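Local atomic coordinates of Cow rumen GH26 endo-mannanase (Metagenome, PDB entry 6UEH), a protein that probably hydrolyses internal beta-1,4-mannosidic linkages of mannan and galactomannan, as a ruminal endo-mannanase of glycoside hydrolase family 26 with an added carbohydrate-binding module. Residues Arg309-Glu313 against Leu426-Asp430; Val228-Ile234 against Leu482-Lys486. All blocks are in the same frame, centred on the assembly; numbering follows the deposited sequence.

Contact 1 of 2, residues Arg309-Glu313 against Leu426-Asp430; sequences RPLHE and LAEND. With ACT (acetate ion), chain D.
The side chain of Arg309 reaches Ala427 and Glu428, running straight from CB through CG to CD, which packs 3.6 Å from Ala427 CB. A turn at chi3 (57°) brings the guanidinium under that methyl, which lies over one face, offset toward the rim, with NE 3.7 Å from Ala427 CB. At the tip, NH2 lies 2.7 Å from Glu428 OE2 in a nearly straight salt-bridge hydrogen bond (166°). The acceptor lies in the guanidinium plane and offers its anti lone pair, while the carboxylate plane stands almost perpendicular (89°). NH1 adds a weak bond to the same oxygen at 3.3 Å, and is also salt-bridged to Asp386 and hydrogen-bonded to Asn362. With an alanine in place of Arg309, Glu428 OE2 would probably lose its charged partner, keeping Tyr388 on OE1, and a gap would open beside the Ala427 methyl. Glu313 OE2 comes within 3.3 Å of Glu428 OE1, two acceptors; Glu313 OE1 accepts from Trp326 NE1, and Glu428 OE1 is hydrogen-bonded to Tyr388 OH. His312 NE2 donates to OXT of an acetate, probably from the crystallisation liquor, at 2.9 Å; Glu428 OE2 lies 2.8 Å from that OXT, and His240 also bonds the acetate. The cluster sits at the C-terminal ends of barrel strands 306-309 and 423-429, where family 26 enzymes carry their two active-site glutamates; strands 357-362 and 382-387 lie between, and helix 334-351 packs on Pro310 and Leu311.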
# COMPACT_ATOMS: atom_id res chain seq x y z
N ARG A 309 0.89 13.23 -3.70
CA ARG A 309 -0.12 12.21 -3.43
C ARG A 309 -1.51 12.83 -3.25
O ARG A 309 -2.05 12.87 -2.15
CB ARG A 309 0.28 11.41 -2.18
CG ARG A 309 -0.55 10.15 -1.93
CD ARG A 309 0.05 9.33 -0.80
NE ARG A 309 0.18 10.09 0.44
CZ ARG A 309 -0.64 9.97 1.48
NH1 ARG A 309 -1.64 9.10 1.44
NH2 ARG A 309 -0.45 10.71 2.57
N PRO A 310 -2.09 13.33 -4.35
CA PRO A 310 -3.43 13.93 -4.26
C PRO A 310 -4.49 12.85 -4.26
O PRO A 310 -4.16 11.69 -4.54
CB PRO A 310 -3.51 14.77 -5.53
CG PRO A 310 -2.73 13.97 -6.53
CD PRO A 310 -1.61 13.30 -5.74
N LEU A 311 -5.74 13.21 -3.95
CA LEU A 311 -6.87 12.31 -4.11
C LEU A 311 -6.61 10.95 -3.47
O LEU A 311 -6.86 9.91 -4.07
CB LEU A 311 -7.19 12.13 -5.60
CG LEU A 311 -7.51 13.43 -6.35
CD1 LEU A 311 -7.48 13.20 -7.86
CD2 LEU A 311 -8.86 13.97 -5.92
N HIS A 312 -6.09 10.98 -2.24
CA HIS A 312 -5.57 9.78 -1.59
C HIS A 312 -6.65 8.99 -0.86
O HIS A 312 -7.76 9.49 -0.64
CB HIS A 312 -4.44 10.16 -0.63
CG HIS A 312 -4.90 10.94 0.57
ND1 HIS A 312 -5.54 12.16 0.47
CD2 HIS A 312 -4.80 10.68 1.89
CE1 HIS A 312 -5.82 12.60 1.68
NE2 HIS A 312 -5.38 11.73 2.56
N GLU A 313 -6.31 7.76 -0.49
CA GLU A 313 -7.21 6.86 0.23
C GLU A 313 -8.59 6.77 -0.42
O GLU A 313 -9.61 6.74 0.26
CB GLU A 313 -7.35 7.30 1.69
CG GLU A 313 -6.04 7.28 2.47
CD GLU A 313 -6.23 7.63 3.94
OE1 GLU A 313 -7.36 7.97 4.34
OE2 GLU A 313 -5.24 7.56 4.70
N LEU A 426 4.66 2.57 2.04
CA LEU A 426 3.73 2.87 3.12
C LEU A 426 3.61 4.38 3.23
O LEU A 426 4.34 5.02 3.98
CB LEU A 426 4.21 2.26 4.45
CG LEU A 426 4.18 0.74 4.54
CD1 LEU A 426 4.83 0.26 5.83
CD2 LEU A 426 2.75 0.22 4.45
N ALA A 427 2.68 4.95 2.46
CA ALA A 427 2.52 6.40 2.37
C ALA A 427 2.08 7.00 3.70
O ALA A 427 2.42 8.14 4.02
CB ALA A 427 1.53 6.75 1.28
N GLU A 428 1.30 6.23 4.46
CA GLU A 428 0.90 6.60 5.81
C GLU A 428 0.84 5.35 6.68
O GLU A 428 0.58 4.25 6.19
CB GLU A 428 -0.47 7.28 5.84
CG GLU A 428 -0.58 8.60 5.11
CD GLU A 428 -1.93 9.26 5.31
OE1 GLU A 428 -2.64 8.88 6.27
OE2 GLU A 428 -2.30 10.14 4.50
N ASN A 429 1.07 5.52 7.98
CA ASN A 429 0.86 4.43 8.93
C ASN A 429 0.71 4.93 10.36
O ASN A 429 1.04 6.07 10.67
CB ASN A 429 2.01 3.41 8.85
CG ASN A 429 3.39 4.06 8.87
OD1 ASN A 429 4.05 4.19 7.84
ND2 ASN A 429 3.83 4.47 10.06
N ASP A 430 0.18 4.07 11.23
CA ASP A 430 0.34 4.30 12.65
C ASP A 430 1.67 3.66 13.02
O ASP A 430 2.70 4.33 13.00
CB ASP A 430 -0.83 3.75 13.48
CG ASP A 430 -1.41 2.46 12.93
OD1 ASP A 430 -0.69 1.72 12.22
OD2 ASP A 430 -2.59 2.17 13.22
C ACT D . -5.29 11.36 6.44
O ACT D . -6.34 12.05 6.43
OXT ACT D . -4.68 11.29 5.35
CH3 ACT D . -4.81 10.67 7.68

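Contact 2 of 2, residues Val228-Ile234 against Leu482-Lys486; sequences VKERGGI and LPFSK
Gly232 presses its backbone against the C-terminal segment 482-486: its CA is 3.4 Å from Ser485 O, and its carbonyl O meets Leu482 CD1 at 3.4 Å and Phe484 CB at 3.7 Å. A side chain would probably collide here, since a CB built on Gly232 would fall 2.8 Å from Phe484 O, and the positive phi (73°) independently favours glycine. Beside it, chi1 of Lys486 (-40°) sets CG beside the backbone N and 3.5 Å from Arg231 O; the bend at chi2 (97°) turns the chain beyond CG, its end leading away from 228-234. Leu482 CD1 lies over Gly232 O and Gly233 CA before meeting Ile234 CG1 at 3.8 Å, the hydrophobic part of the contact. The polar link is indirect: one water donates to Lys229 O at 2.5 Å and shares a hydrogen bond of 3.3 Å with Ser485 OG. Further out, the Gly233-Trp227 backbone bond closes the turn, with a weak one from Gly232 N to Val228 O beside it. Arg231, whose CB points away from the tail, is fixed by salt bridges to Glu186 and Glu226. Tyr160 of helix 152-164 touches Leu482, and Leu157 touches Ile234. The glycine that leaves helical geometry after helix 220-230, followed, after Gly233, by strand 234-238, marks an alpha-to-beta turn of a TIM barrel, here overlaid by the tail that follows the last barrel strand.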
# COMPACT_ATOMS: atom_id res chain seq x y z
N VAL A 228 14.12 20.32 1.19
CA VAL A 228 14.81 19.77 0.02
C VAL A 228 16.11 20.51 -0.28
O VAL A 228 17.17 19.90 -0.36
CB VAL A 228 13.90 19.82 -1.23
CG1 VAL A 228 14.68 19.39 -2.46
CG2 VAL A 228 12.68 18.93 -1.03
N LYS A 229 16.02 21.83 -0.44
CA LYS A 229 17.15 22.61 -0.93
C LYS A 229 18.20 22.91 0.14
O LYS A 229 19.37 23.10 -0.18
CB LYS A 229 16.64 23.93 -1.54
CG LYS A 229 15.66 23.73 -2.69
CD LYS A 229 16.37 23.35 -3.99
CE LYS A 229 16.98 24.56 -4.66
NZ LYS A 229 17.68 24.22 -5.93
N GLU A 230 17.79 22.96 1.40
CA GLU A 230 18.72 23.32 2.46
C GLU A 230 19.13 22.14 3.34
O GLU A 230 20.25 22.10 3.84
CB GLU A 230 18.12 24.43 3.33
CG GLU A 230 17.98 25.76 2.59
CD GLU A 230 17.57 26.90 3.50
OE1 GLU A 230 17.07 26.63 4.61
OE2 GLU A 230 17.76 28.07 3.10
N ARG A 231 18.23 21.17 3.52
CA ARG A 231 18.55 20.01 4.35
C ARG A 231 18.84 18.76 3.53
O ARG A 231 19.28 17.75 4.08
CB ARG A 231 17.42 19.74 5.34
CG ARG A 231 17.29 20.82 6.40
CD ARG A 231 16.71 20.26 7.68
NE ARG A 231 15.39 20.81 7.97
CZ ARG A 231 14.71 20.56 9.08
NH1 ARG A 231 13.51 21.11 9.27
NH2 ARG A 231 15.22 19.76 10.01
N GLY A 232 18.60 18.83 2.23
CA GLY A 232 18.90 17.73 1.33
C GLY A 232 17.95 16.56 1.46
O GLY A 232 18.30 15.42 1.14
N GLY A 233 16.73 16.85 1.91
CA GLY A 233 15.74 15.81 2.12
C GLY A 233 14.82 15.59 0.94
O GLY A 233 14.93 16.26 -0.09
N ILE A 234 13.91 14.63 1.09
CA ILE A 234 12.92 14.30 0.08
C ILE A 234 11.54 14.75 0.57
O ILE A 234 11.19 14.53 1.72
CB ILE A 234 12.90 12.79 -0.21
CG1 ILE A 234 14.26 12.32 -0.73
CG2 ILE A 234 11.80 12.44 -1.21
CD1 ILE A 234 14.36 10.83 -0.95
N LEU A 482 21.12 10.35 2.34
CA LEU A 482 20.72 10.85 1.04
C LEU A 482 21.89 11.52 0.31
O LEU A 482 22.80 12.04 0.95
CB LEU A 482 19.55 11.84 1.18
CG LEU A 482 18.25 11.26 1.74
CD1 LEU A 482 17.15 12.31 1.73
CD2 LEU A 482 17.82 10.02 0.96
N PRO A 483 21.87 11.49 -1.03
CA PRO A 483 22.96 12.08 -1.81
C PRO A 483 22.90 13.61 -1.88
O PRO A 483 23.95 14.26 -1.96
CB PRO A 483 22.77 11.48 -3.21
CG PRO A 483 21.78 10.36 -3.04
CD PRO A 483 20.92 10.76 -1.89
N PHE A 484 21.70 14.16 -1.85
CA PHE A 484 21.48 15.57 -2.16
C PHE A 484 22.20 16.51 -1.19
O PHE A 484 22.43 16.18 -0.03
CB PHE A 484 19.98 15.88 -2.17
CG PHE A 484 19.21 15.06 -3.17
CD1 PHE A 484 19.13 15.45 -4.50
CD2 PHE A 484 18.58 13.88 -2.79
CE1 PHE A 484 18.43 14.70 -5.43
CE2 PHE A 484 17.88 13.12 -3.71
CZ PHE A 484 17.80 13.53 -5.03
N SER A 485 22.54 17.70 -1.69
CA SER A 485 23.34 18.66 -0.93
C SER A 485 22.54 19.33 0.18
O SER A 485 21.36 19.65 0.01
CB SER A 485 23.92 19.72 -1.86
OG SER A 485 22.89 20.50 -2.46
N LYS A 486 23.20 19.55 1.32
CA LYS A 486 22.56 20.18 2.47
C LYS A 486 23.05 21.61 2.64
O LYS A 486 24.25 21.86 2.67
CB LYS A 486 22.82 19.37 3.74
CG LYS A 486 22.77 17.86 3.55
CD LYS A 486 24.16 17.29 3.36
CE LYS A 486 24.10 15.84 2.91
NZ LYS A 486 25.45 15.27 2.63
O HOH W 1 20.66 22.90 -2.31

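How the contacts relate
After the N-terminal beta-sheets, the chain enters the eight-stranded barrel and passes helix 220-230, whose exit into strand 234-238 supplies the first half of contact 2. It then reaches 309-313, after the fourth barrel strand, and contact 1 closes its loop when the chain arrives at 426-430, at the seventh. Only beyond strand 476-477, at 482-486, does contact 2 close, so contact 1 is nested inside it. The two do not touch: their centres are 23 Å apart and their nearest atoms about 11 Å. Contact 1 joins the C-terminal ends of strands 306-309 and 423-429 in the barrel interior, whereas contact 2 lays the C-terminal tail against an early helix-to-strand turn at the periphery.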